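Long-range contacts in alpha-1,3-glucanase (Bacillus circulans, PDB 5ZRU), which hydrolyses alpha-1,3-glucan as a GH87-type enzyme, this chain being its catalytic unit, while the whole protein probably also binds carbohydrate: residues 112-117 with 283-288; 226-231 with 258-263. All coordinates share one frame; numbering follows the deposited sequence.

Contact 1: 112-117 with 283-288; sequences SYYSWQ and YMNSNL. With CA (calcium ion), chain I; PE5 (3,6,9,12,15,18,21,24-octaoxahexacosan-1-ol), chain C.
The ring of Tyr113 turns its edge to 283-288, with the carbonyl carbon of Asn287 and the backbone N of Leu288 near its plane, while the edge of the Tyr114 ring meets the carbonyl oxygens of Ser286 and Leu288, Tyr114 CE1 lying 3.5 Å from Ser286 O. CD2 of Tyr113 sits over one face of the Tyr114 ring, offset toward the rim. Both rings also touch the same end of a bound polyethylene glycol chain. Tyrosine suits both places, its ring packing against backbone and its hydroxyl bonding beyond it. With CG anti to the backbone N (chi1 174°), the Tyr113 ring extends across to Asn287, where its OH donates to Asn287 O at 2.7 Å from well above the carbonyl plane. Tyr114 OH instead accepts from Asn285 ND2 at 2.9 Å, close to the amide plane of Asn285. The amide is fixed by further partners: ND2 also donates to Gln258 OE1, and OD1 is bonded to His318 ND1. The contact joins a loop of the N-terminal beta-sandwich domain to the end of strand 277-285 in the right-handed parallel beta-helix, where the chain leaves the strand through an ST turn, Leu288 N donating to Ser286 OG at 2.9 Å. Ser286 OG is bonded as well to the carbonyl of His318. Just beyond the two tyrosines, Ser115 O and Trp116 O bind a calcium ion at 2.3 and 2.4 Å. Five waters complete its shell, and three of them donate to the carbonyls of Ser112, Tyr113 and Tyr114.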
ATOM      1  N   SER A 112       3.989 -18.103  -4.710  1.00  7.88           N
ATOM      2  CA  SER A 112       4.919 -17.132  -4.141  1.00 10.65           C
ATOM      3  C   SER A 112       5.659 -16.360  -5.224  1.00 10.31           C
ATOM      4  O   SER A 112       6.604 -15.630  -4.910  1.00  9.92           O
ATOM      5  CB  SER A 112       5.912 -17.806  -3.179  1.00 11.50           C
ATOM      6  OG  SER A 112       6.546 -18.945  -3.751  1.00 12.41           O
ATOM      7  N   TYR A 113       5.216 -16.481  -6.482  1.00  8.90           N
ATOM      8  CA  TYR A 113       5.837 -15.780  -7.610  1.00 10.97           C
ATOM      9  C   TYR A 113       5.949 -14.278  -7.367  1.00  9.78           C
ATOM     10  O   TYR A 113       7.005 -13.677  -7.601  1.00  9.97           O
ATOM     11  CB  TYR A 113       5.027 -16.037  -8.886  1.00  8.94           C
ATOM     12  CG  TYR A 113       5.497 -15.246 -10.102  1.00 10.44           C
ATOM     13  CD1 TYR A 113       6.538 -15.719 -10.897  1.00 13.03           C
ATOM     14  CD2 TYR A 113       4.897 -14.038 -10.456  1.00 10.98           C
ATOM     15  CE1 TYR A 113       6.975 -15.021 -12.015  1.00 11.01           C
ATOM     16  CE2 TYR A 113       5.337 -13.316 -11.583  1.00 10.06           C
ATOM     17  CZ  TYR A 113       6.371 -13.825 -12.351  1.00 12.35           C
ATOM     18  OH  TYR A 113       6.814 -13.152 -13.458  1.00 11.20           O
ATOM     19  N   TYR A 114       4.849 -13.646  -6.939  1.00  9.77           N
ATOM     20  CA  TYR A 114       4.830 -12.191  -6.825  1.00  8.53           C
ATOM     21  C   TYR A 114       5.650 -11.699  -5.646  1.00  9.23           C
ATOM     22  O   TYR A 114       6.295 -10.643  -5.727  1.00  8.19           O
ATOM     23  CB  TYR A 114       3.399 -11.688  -6.666  1.00  8.74           C
ATOM     24  CG  TYR A 114       2.480 -12.139  -7.752  1.00  9.33           C
ATOM     25  CD1 TYR A 114       2.514 -11.550  -9.010  1.00  9.61           C
ATOM     26  CD2 TYR A 114       1.552 -13.145  -7.511  1.00 10.21           C
ATOM     27  CE1 TYR A 114       1.645 -11.970 -10.013  1.00 12.35           C
ATOM     28  CE2 TYR A 114       0.686 -13.562  -8.493  1.00 13.73           C
ATOM     29  CZ  TYR A 114       0.741 -12.981  -9.744  1.00 11.36           C
ATOM     30  OH  TYR A 114      -0.149 -13.430 -10.702  1.00 14.50           O
ATOM     31  N   SER A 115       5.587 -12.418  -4.529  1.00  8.21           N
ATOM     32  CA  SER A 115       6.111 -11.967  -3.252  1.00  8.66           C
ATOM     33  C   SER A 115       7.576 -12.385  -3.124  1.00 10.10           C
ATOM     34  O   SER A 115       8.176 -12.910  -4.068  1.00 10.31           O
ATOM     35  CB  SER A 115       5.235 -12.519  -2.120  1.00  7.91           C
ATOM     36  OG  SER A 115       5.045 -13.931  -2.263  1.00 11.94           O
ATOM     37  N   TRP A 116       8.155 -12.133  -1.947  1.00  7.20           N
ATOM     38  CA  TRP A 116       9.535 -12.441  -1.556  1.00  7.67           C
ATOM     39  C   TRP A 116      10.555 -11.564  -2.279  1.00  9.95           C
ATOM     40  O   TRP A 116      10.775 -11.703  -3.489  1.00 10.34           O
ATOM     41  CB  TRP A 116       9.857 -13.930  -1.758  1.00  9.69           C
ATOM     42  CG  TRP A 116       9.083 -14.812  -0.816  1.00  9.53           C
ATOM     43  CD1 TRP A 116       7.815 -15.285  -1.001  1.00 10.08           C
ATOM     44  CD2 TRP A 116       9.513 -15.315   0.462  1.00  9.21           C
ATOM     45  NE1 TRP A 116       7.431 -16.047   0.077  1.00  9.96           N
ATOM     46  CE2 TRP A 116       8.449 -16.074   0.991  1.00  9.07           C
ATOM     47  CE3 TRP A 116      10.695 -15.194   1.209  1.00 10.26           C
ATOM     48  CZ2 TRP A 116       8.532 -16.731   2.222  1.00 11.36           C
ATOM     49  CZ3 TRP A 116      10.772 -15.840   2.439  1.00 11.25           C
ATOM     50  CH2 TRP A 116       9.691 -16.592   2.935  1.00 11.69           C
ATOM     51  N   GLN A 117      11.156 -10.647  -1.520  1.00  9.49           N
ATOM     52  CA  GLN A 117      12.238  -9.763  -1.940  1.00  9.38           C
ATOM     53  C   GLN A 117      13.320  -9.814  -0.874  1.00  9.74           C
ATOM     54  O   GLN A 117      13.015  -9.914   0.315  1.00  9.97           O
ATOM     55  CB  GLN A 117      11.758  -8.314  -2.110  1.00  9.81           C
ATOM     56  CG  GLN A 117      10.800  -8.103  -3.271  1.00  8.55           C
ATOM     57  CD  GLN A 117      11.546  -7.976  -4.583  1.00  8.59           C
ATOM     58  OE1 GLN A 117      11.986  -6.887  -4.937  1.00 11.02           O
ATOM     59  NE2 GLN A 117      11.699  -9.089  -5.305  1.00  7.88           N
ATOM     60  N   TYR A 283     -10.417  -4.838 -11.354  1.00  8.51           N
ATOM     61  CA  TYR A 283      -9.262  -5.439 -10.697  1.00  9.02           C
ATOM     62  C   TYR A 283      -8.143  -5.623 -11.719  1.00  9.22           C
ATOM     63  O   TYR A 283      -8.396  -6.047 -12.850  1.00 10.02           O
ATOM     64  CB  TYR A 283      -9.633  -6.788 -10.071  1.00  8.13           C
ATOM     65  CG  TYR A 283      -8.436  -7.592  -9.641  1.00 11.42           C
ATOM     66  CD1 TYR A 283      -7.821  -7.361  -8.413  1.00  9.79           C
ATOM     67  CD2 TYR A 283      -7.911  -8.589 -10.464  1.00 10.50           C
ATOM     68  CE1 TYR A 283      -6.709  -8.094  -8.016  1.00  8.90           C
ATOM     69  CE2 TYR A 283      -6.791  -9.322 -10.073  1.00 11.08           C
ATOM     70  CZ  TYR A 283      -6.204  -9.076  -8.852  1.00 10.59           C
ATOM     71  OH  TYR A 283      -5.100  -9.810  -8.460  1.00 12.05           O
ATOM     72  N   MET A 284      -6.897  -5.314 -11.328  1.00  8.54           N
ATOM     73  CA  MET A 284      -5.754  -5.499 -12.220  1.00  8.00           C
ATOM     74  C   MET A 284      -4.643  -6.250 -11.503  1.00 10.20           C
ATOM     75  O   MET A 284      -4.377  -6.007 -10.324  1.00  8.82           O
ATOM     76  CB  MET A 284      -5.174  -4.160 -12.724  1.00  9.84           C
ATOM     77  CG  MET A 284      -6.165  -3.259 -13.432  1.00 16.02           C
ATOM     78  SD  MET A 284      -5.321  -2.228 -14.659  1.00 16.31           S
ATOM     79  CE  MET A 284      -3.944  -1.585 -13.694  1.00 11.51           C
ATOM     80  N   ASN A 285      -3.970  -7.127 -12.242  1.00  8.05           N
ATOM     81  CA  ASN A 285      -2.864  -7.917 -11.738  1.00 10.98           C
ATOM     82  C   ASN A 285      -1.756  -7.921 -12.782  1.00 11.08           C
ATOM     83  O   ASN A 285      -2.018  -7.786 -13.980  1.00  8.93           O
ATOM     84  CB  ASN A 285      -3.324  -9.346 -11.436  1.00  9.34           C
ATOM     85  CG  ASN A 285      -2.255 -10.177 -10.766  1.00 11.20           C
ATOM     86  OD1 ASN A 285      -1.477  -9.672  -9.971  1.00  9.96           O
ATOM     87  ND2 ASN A 285      -2.209 -11.463 -11.097  1.00 11.21           N
ATOM     88  N   SER A 286      -0.520  -8.085 -12.322  1.00 10.52           N
ATOM     89  CA  SER A 286       0.651  -8.104 -13.184  1.00 10.19           C
ATOM     90  C   SER A 286       1.120  -9.530 -13.461  1.00  7.22           C
ATOM     91  O   SER A 286       0.562 -10.509 -12.971  1.00  9.78           O
ATOM     92  CB  SER A 286       1.802  -7.350 -12.525  1.00  9.31           C
ATOM     93  OG  SER A 286       2.366  -8.204 -11.538  1.00  9.83           O
ATOM     94  N   ASN A 287       2.194  -9.642 -14.246  1.00  9.69           N
ATOM     95  CA  ASN A 287       3.050 -10.824 -14.229  1.00  9.40           C
ATOM     96  C   ASN A 287       4.460 -10.441 -13.788  1.00 11.86           C
ATOM     97  O   ASN A 287       5.464 -10.922 -14.330  1.00 10.96           O
ATOM     98  CB  ASN A 287       3.086 -11.528 -15.588  1.00  9.93           C
ATOM     99  CG  ASN A 287       3.654 -12.930 -15.486  1.00 16.84           C
ATOM    100  OD1 ASN A 287       3.700 -13.498 -14.388  1.00 13.83           O
ATOM    101  ND2 ASN A 287       4.083 -13.500 -16.616  1.00 13.41           N
ATOM    102  N   LEU A 288       4.552  -9.582 -12.774  1.00  9.97           N
ATOM    103  CA  LEU A 288       5.800  -8.927 -12.407  1.00  9.81           C
ATOM    104  C   LEU A 288       6.335  -9.468 -11.086  1.00 11.78           C
ATOM    105  O   LEU A 288       5.605  -9.503 -10.088  1.00 10.07           O
ATOM    106  CB  LEU A 288       5.588  -7.411 -12.300  1.00  9.30           C
ATOM    107  CG  LEU A 288       6.842  -6.600 -11.978  1.00 11.02           C
ATOM    108  CD1 LEU A 288       7.816  -6.663 -13.158  1.00 10.57           C
ATOM    109  CD2 LEU A 288       6.479  -5.161 -11.634  1.00  8.75           C
TER
HETATM  110 CA    CA I 607      10.069 -13.021  -5.380  1.00  9.81          CA
HETATM  111  C48 PE5 C 601      -0.181 -14.772 -15.347  1.00 21.35           C
HETATM  112  C50 PE5 C 601       0.612 -14.468 -14.071  1.00 21.41           C
HETATM  113  O1  PE5 C 601       1.139 -15.655 -13.538  1.00 28.07           O
HETATM  114  C1  PE5 C 601       1.946 -15.486 -12.404  1.00 25.78           C
HETATM  115  C2  PE5 C 601       2.305 -16.840 -11.786  1.00 22.90           C
HETATM  116  O2  PE5 C 601       1.146 -17.464 -11.310  1.00 21.48           O
HETATM  117  C3  PE5 C 601       1.306 -18.776 -10.850  1.00 23.37           C
HETATM  118  C4  PE5 C 601      -0.055 -19.344 -10.428  1.00 22.27           C
HETATM  119  O3  PE5 C 601      -0.638 -18.517  -9.456  1.00 27.46           O
HETATM  120  C5  PE5 C 601      -1.852 -18.956  -8.908  1.00 20.78           C
HETATM  121  C6  PE5 C 601      -2.883 -17.817  -8.899  1.00 31.37           C
HETATM  122  O4  PE5 C 601      -2.806 -17.042  -7.729  1.00 30.13           O
HETATM  123  C7  PE5 C 601      -2.958 -15.656  -7.898  1.00 27.79           C
HETATM  124  C8  PE5 C 601      -4.243 -15.347  -8.670  1.00 30.45           C
HETATM  125  O5  PE5 C 601      -4.200 -14.035  -9.134  1.00 33.05           O
HETATM  126  C9  PE5 C 601      -5.187 -13.709 -10.075  1.00 30.07           C
HETATM  127  C10 PE5 C 601      -6.241 -12.846  -9.395  1.00 27.79           C
HETATM  128  O6  PE5 C 601      -7.500 -13.421  -9.584  1.00 27.56           O
HETATM  129  C11 PE5 C 601      -8.469 -13.020  -8.661  1.00 27.21           C
HETATM  130  C12 PE5 C 601      -9.698 -13.911  -8.771  1.00 25.99           C
HETATM  131  O7  PE5 C 601     -10.761 -13.089  -9.142  1.00 24.43           O
HETATM  132  C13 PE5 C 601     -11.979 -13.377  -8.520  1.00 21.91           C
HETATM  133  C14 PE5 C 601     -13.105 -12.889  -9.428  1.00 23.80           C
HETATM  134  O8  PE5 C 601     -12.716 -13.096 -10.756  1.00 25.64           O
HETATM  135  C15 PE5 C 601     -13.612 -12.638 -11.736  1.00 24.84           C
HETATM  136  C16 PE5 C 601     -14.122 -13.831 -12.556  1.00 22.55           C
HETATM  137  O52 PE5 C 601     -13.545 -13.844 -13.832  1.00 32.17           O
HETATM  138  O   HOH W   1       9.285 -15.418  -5.000  1.00 11.26           O
HETATM  139  O   HOH W   2       9.644 -14.114  -7.562  1.00 11.56           O
HETATM  140  O   HOH W   3       4.768  -8.518  -7.335  1.00 10.68           O
HETATM  141  O   HOH W   4       9.051 -11.013  -6.109  1.00  9.42           O
HETATM  142  O   HOH W   5      11.819 -11.940  -6.758  1.00 10.14           O
HETATM  143  O   HOH W   6      12.066 -14.241  -5.002  1.00 10.71           O

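Contact 2: 226-231 with 258-263; sequences TFHLGN and QFTNPN. With PE5 (3,6,9,12,15,18,21,24-octaoxahexacosan-1-ol), chain C.
Strands 225-229 and 255-259 pair in parallel here, His228 beside Gln258 and Leu229 beside Phe259, joined by Gln258 N to Phe227 O (2.8 Å), Leu229 N to Gln258 O (3.0 Å) and Thr260 N to Leu229 O (3.1 Å). On the face bearing His228 and Gln258, the imidazole CD2 meets Thr260 CG2 at its edge, 3.7 Å away, and touches Gln258 CG. Gln258 bends at chi2 (67°), which brings its NE2 back to donate to Phe259 O at 2.9 Å. Leu229 and Phe259 point to the other face, Leu229 CB packing on Phe259 CD1 at 3.9 Å, where helix 203-216 also touches Leu229: apolar residues suit this buried side. Such stacking of strands from successive turns is the ladder of a parallel beta-helix, here near its N-terminal end. Gly230 lacks a side chain where Thr260 OG1 comes within 3.3 Å of its CA. Past the strands, Asn261 takes over the pairing with its side chain, ND2 donating to Gly230 O at 3.1 Å with the acceptor close to its amide plane. Its OD1 accepts from both N and ND2 of Asn263, the former closing an Asx turn, so asparagine serves as donor and acceptor. Water 7 bridges Leu229 O and Asn261 N.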
ATOM      1  N   THR A 226     -12.249 -12.195 -17.132  1.00 13.27           N
ATOM      2  CA  THR A 226     -10.809 -11.979 -17.130  1.00 12.08           C
ATOM      3  C   THR A 226     -10.329 -11.726 -18.552  1.00 13.03           C
ATOM      4  O   THR A 226     -10.577 -12.537 -19.453  1.00 11.20           O
ATOM      5  CB  THR A 226     -10.068 -13.175 -16.534  1.00 14.52           C
ATOM      6  OG1 THR A 226     -10.451 -13.338 -15.163  1.00 13.53           O
ATOM      7  CG2 THR A 226      -8.552 -12.953 -16.611  1.00 12.07           C
ATOM      8  N   PHE A 227      -9.639 -10.603 -18.742  1.00  9.22           N
ATOM      9  CA  PHE A 227      -9.043 -10.235 -20.013  1.00  9.99           C
ATOM     10  C   PHE A 227      -7.531 -10.212 -19.859  1.00 13.72           C
ATOM     11  O   PHE A 227      -7.015  -9.795 -18.817  1.00 12.24           O
ATOM     12  CB  PHE A 227      -9.576  -8.883 -20.467  1.00 10.70           C
ATOM     13  CG  PHE A 227     -11.051  -8.892 -20.678  1.00 12.55           C
ATOM     14  CD1 PHE A 227     -11.583  -9.205 -21.918  1.00 11.38           C
ATOM     15  CD2 PHE A 227     -11.914  -8.653 -19.612  1.00 11.60           C
ATOM     16  CE1 PHE A 227     -12.956  -9.228 -22.111  1.00 12.00           C
ATOM     17  CE2 PHE A 227     -13.279  -8.690 -19.791  1.00 13.10           C
ATOM     18  CZ  PHE A 227     -13.803  -8.977 -21.044  1.00 13.25           C
ATOM     19  N   HIS A 228      -6.828 -10.670 -20.893  1.00  9.51           N
ATOM     20  CA  HIS A 228      -5.387 -10.871 -20.831  1.00 14.41           C
ATOM     21  C   HIS A 228      -4.695  -9.884 -21.753  1.00 13.87           C
ATOM     22  O   HIS A 228      -5.008  -9.812 -22.950  1.00 13.91           O
ATOM     23  CB  HIS A 228      -5.020 -12.315 -21.201  1.00 14.70           C
ATOM     24  CG  HIS A 228      -5.480 -13.324 -20.191  1.00 13.83           C
ATOM     25  ND1 HIS A 228      -6.727 -13.910 -20.238  1.00 13.91           N
ATOM     26  CD2 HIS A 228      -4.867 -13.833 -19.096  1.00 16.30           C
ATOM     27  CE1 HIS A 228      -6.857 -14.749 -19.224  1.00 15.62           C
ATOM     28  NE2 HIS A 228      -5.743 -14.717 -18.514  1.00 15.46           N
ATOM     29  N   LEU A 229      -3.755  -9.127 -21.200  1.00 12.31           N
ATOM     30  CA  LEU A 229      -3.050  -8.090 -21.946  1.00 12.06           C
ATOM     31  C   LEU A 229      -1.560  -8.406 -21.928  1.00 10.92           C
ATOM     32  O   LEU A 229      -0.918  -8.327 -20.875  1.00 11.86           O
ATOM     33  CB  LEU A 229      -3.330  -6.707 -21.355  1.00 11.88           C
ATOM     34  CG  LEU A 229      -4.798  -6.300 -21.202  1.00 11.14           C
ATOM     35  CD1 LEU A 229      -4.883  -4.836 -20.759  1.00 11.55           C
ATOM     36  CD2 LEU A 229      -5.570  -6.478 -22.499  1.00 12.28           C
ATOM     37  N   GLY A 230      -1.011  -8.765 -23.090  1.00 11.46           N
ATOM     38  CA  GLY A 230       0.360  -9.218 -23.217  1.00 12.27           C
ATOM     39  C   GLY A 230       1.407  -8.135 -23.328  1.00 12.94           C
ATOM     40  O   GLY A 230       2.562  -8.427 -23.654  1.00 10.21           O
ATOM     41  N   ASN A 231       1.043  -6.883 -23.090  1.00 12.63           N
ATOM     42  CA  ASN A 231       2.028  -5.820 -22.961  1.00 12.08           C
ATOM     43  C   ASN A 231       1.384  -4.653 -22.232  1.00 10.48           C
ATOM     44  O   ASN A 231       0.241  -4.746 -21.766  1.00 11.52           O
ATOM     45  CB  ASN A 231       2.582  -5.381 -24.317  1.00 16.85           C
ATOM     46  CG  ASN A 231       4.060  -5.031 -24.233  1.00 25.99           C
ATOM     47  OD1 ASN A 231       4.453  -3.997 -23.644  1.00 17.86           O
ATOM     48  ND2 ASN A 231       4.896  -5.901 -24.806  1.00 17.86           N
ATOM     49  N   GLN A 258      -5.575  -8.959 -16.546  1.00  9.57           N
ATOM     50  CA  GLN A 258      -4.400  -9.749 -16.194  1.00 10.10           C
ATOM     51  C   GLN A 258      -3.297  -9.444 -17.196  1.00  9.50           C
ATOM     52  O   GLN A 258      -3.388  -9.844 -18.362  1.00 10.46           O
ATOM     53  CB  GLN A 258      -4.716 -11.242 -16.193  1.00 11.90           C
ATOM     54  CG  GLN A 258      -3.475 -12.090 -15.915  1.00 11.55           C
ATOM     55  CD  GLN A 258      -2.970 -11.897 -14.504  1.00 11.13           C
ATOM     56  OE1 GLN A 258      -3.682 -12.192 -13.540  1.00 11.32           O
ATOM     57  NE2 GLN A 258      -1.743 -11.380 -14.368  1.00 10.61           N
ATOM     58  N   PHE A 259      -2.266  -8.724 -16.762  1.00  9.85           N
ATOM     59  CA  PHE A 259      -1.095  -8.551 -17.608  1.00  9.48           C
ATOM     60  C   PHE A 259      -0.266  -9.825 -17.565  1.00 12.47           C
ATOM     61  O   PHE A 259      -0.002 -10.363 -16.490  1.00 10.74           O
ATOM     62  CB  PHE A 259      -0.281  -7.337 -17.162  1.00  8.52           C
ATOM     63  CG  PHE A 259      -0.980  -6.030 -17.428  1.00 11.69           C
ATOM     64  CD1 PHE A 259      -0.879  -5.422 -18.673  1.00  9.21           C
ATOM     65  CD2 PHE A 259      -1.771  -5.431 -16.448  1.00  9.18           C
ATOM     66  CE1 PHE A 259      -1.530  -4.238 -18.929  1.00  8.62           C
ATOM     67  CE2 PHE A 259      -2.431  -4.232 -16.702  1.00  9.84           C
ATOM     68  CZ  PHE A 259      -2.304  -3.633 -17.934  1.00 10.25           C
ATOM     69  N   THR A 260       0.124 -10.323 -18.743  1.00 11.47           N
ATOM     70  CA  THR A 260       0.763 -11.626 -18.844  1.00 13.47           C
ATOM     71  C   THR A 260       2.257 -11.562 -19.115  1.00 10.99           C
ATOM     72  O   THR A 260       2.917 -12.610 -19.073  1.00 12.44           O
ATOM     73  CB  THR A 260       0.105 -12.459 -19.956  1.00 14.01           C
ATOM     74  OG1 THR A 260       0.226 -11.769 -21.207  1.00 12.51           O
ATOM     75  CG2 THR A 260      -1.370 -12.695 -19.646  1.00 12.67           C
ATOM     76  N   ASN A 261       2.806 -10.385 -19.393  1.00  9.89           N
ATOM     77  CA  ASN A 261       4.195 -10.268 -19.821  1.00 10.71           C
ATOM     78  C   ASN A 261       5.074  -9.943 -18.622  1.00 11.96           C
ATOM     79  O   ASN A 261       4.842  -8.921 -17.959  1.00 13.35           O
ATOM     80  CB  ASN A 261       4.317  -9.186 -20.892  1.00 11.38           C
ATOM     81  CG  ASN A 261       5.630  -9.250 -21.663  1.00 12.80           C
ATOM     82  OD1 ASN A 261       6.672  -9.580 -21.112  1.00 12.40           O
ATOM     83  ND2 ASN A 261       5.579  -8.899 -22.947  1.00 13.12           N
ATOM     84  N   PRO A 262       6.083 -10.761 -18.307  1.00 10.44           N
ATOM     85  CA  PRO A 262       6.938 -10.492 -17.142  1.00 11.61           C
ATOM     86  C   PRO A 262       8.072  -9.517 -17.399  1.00 12.67           C
ATOM     87  O   PRO A 262       8.802  -9.189 -16.459  1.00 15.10           O
ATOM     88  CB  PRO A 262       7.499 -11.886 -16.815  1.00 12.77           C
ATOM     89  CG  PRO A 262       7.678 -12.494 -18.188  1.00 16.32           C
ATOM     90  CD  PRO A 262       6.450 -12.024 -18.977  1.00 11.51           C
ATOM     91  N   ASN A 263       8.241  -9.031 -18.623  1.00 15.26           N
ATOM     92  CA  ASN A 263       9.428  -8.255 -18.955  1.00 16.14           C
ATOM     93  C   ASN A 263       9.297  -6.796 -18.531  1.00 14.63           C
ATOM     94  O   ASN A 263       8.208  -6.294 -18.238  1.00 10.97           O
ATOM     95  CB  ASN A 263       9.711  -8.354 -20.453  1.00 15.49           C
ATOM     96  CG  ASN A 263      10.158  -9.751 -20.849  1.00 17.10           C
ATOM     97  OD1 ASN A 263      11.243 -10.175 -20.479  1.00 22.79           O
ATOM     98  ND2 ASN A 263       9.317 -10.475 -21.578  1.00 18.76           N
TER
HETATM   99  C48 PE5 C 601      -0.181 -14.772 -15.347  1.00 21.35           C
HETATM  100  C50 PE5 C 601       0.612 -14.468 -14.071  1.00 21.41           C
HETATM  101  O1  PE5 C 601       1.139 -15.655 -13.538  1.00 28.07           O
HETATM  102  C1  PE5 C 601       1.946 -15.486 -12.404  1.00 25.78           C
HETATM  103  C2  PE5 C 601       2.305 -16.840 -11.786  1.00 22.90           C
HETATM  104  O2  PE5 C 601       1.146 -17.464 -11.310  1.00 21.48           O
HETATM  105  C3  PE5 C 601       1.306 -18.776 -10.850  1.00 23.37           C
HETATM  106  C4  PE5 C 601      -0.055 -19.344 -10.428  1.00 22.27           C
HETATM  107  O3  PE5 C 601      -0.638 -18.517  -9.456  1.00 27.46           O
HETATM  108  C5  PE5 C 601      -1.852 -18.956  -8.908  1.00 20.78           C
HETATM  109  C6  PE5 C 601      -2.883 -17.817  -8.899  1.00 31.37           C
HETATM  110  O4  PE5 C 601      -2.806 -17.042  -7.729  1.00 30.13           O
HETATM  111  C7  PE5 C 601      -2.958 -15.656  -7.898  1.00 27.79           C
HETATM  112  C8  PE5 C 601      -4.243 -15.347  -8.670  1.00 30.45           C
HETATM  113  O5  PE5 C 601      -4.200 -14.035  -9.134  1.00 33.05           O
HETATM  114  C9  PE5 C 601      -5.187 -13.709 -10.075  1.00 30.07           C
HETATM  115  C10 PE5 C 601      -6.241 -12.846  -9.395  1.00 27.79           C
HETATM  116  O6  PE5 C 601      -7.500 -13.421  -9.584  1.00 27.56           O
HETATM  117  C11 PE5 C 601      -8.469 -13.020  -8.661  1.00 27.21           C
HETATM  118  C12 PE5 C 601      -9.698 -13.911  -8.771  1.00 25.99           C
HETATM  119  O7  PE5 C 601     -10.761 -13.089  -9.142  1.00 24.43           O
HETATM  120  C13 PE5 C 601     -11.979 -13.377  -8.520  1.00 21.91           C
HETATM  121  C14 PE5 C 601     -13.105 -12.889  -9.428  1.00 23.80           C
HETATM  122  O8  PE5 C 601     -12.716 -13.096 -10.756  1.00 25.64           O
HETATM  123  C15 PE5 C 601     -13.612 -12.638 -11.736  1.00 24.84           C
HETATM  124  C16 PE5 C 601     -14.122 -13.831 -12.556  1.00 22.55           C
HETATM  125  O52 PE5 C 601     -13.545 -13.844 -13.832  1.00 32.17           O
HETATM  126  O   HOH W   7       1.644  -7.816 -19.913  1.00 11.72           O

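The centres of the two contacts lie about 12 Å apart, on the same side of the chain's centre. Along the chain the order is 112-117, 226-231, 258-263 and 283-288, so contact 2 falls wholly between the halves of contact 1. Strands 255-259 and 277-285 are neighbours in the beta-helix: contact 2 pairs 255-259 with the preceding strand 225-229, and contact 1 docks the N-terminal domain on the end of 277-285. A probable hydrogen bond from Asn287 ND2 to Thr260 O joins them directly, beside the amide-to-amide bond of Asn285 and Gln258. The seam between the domains is thus continuous with the early strand ladder, and one polyethylene glycol molecule touches both contacts.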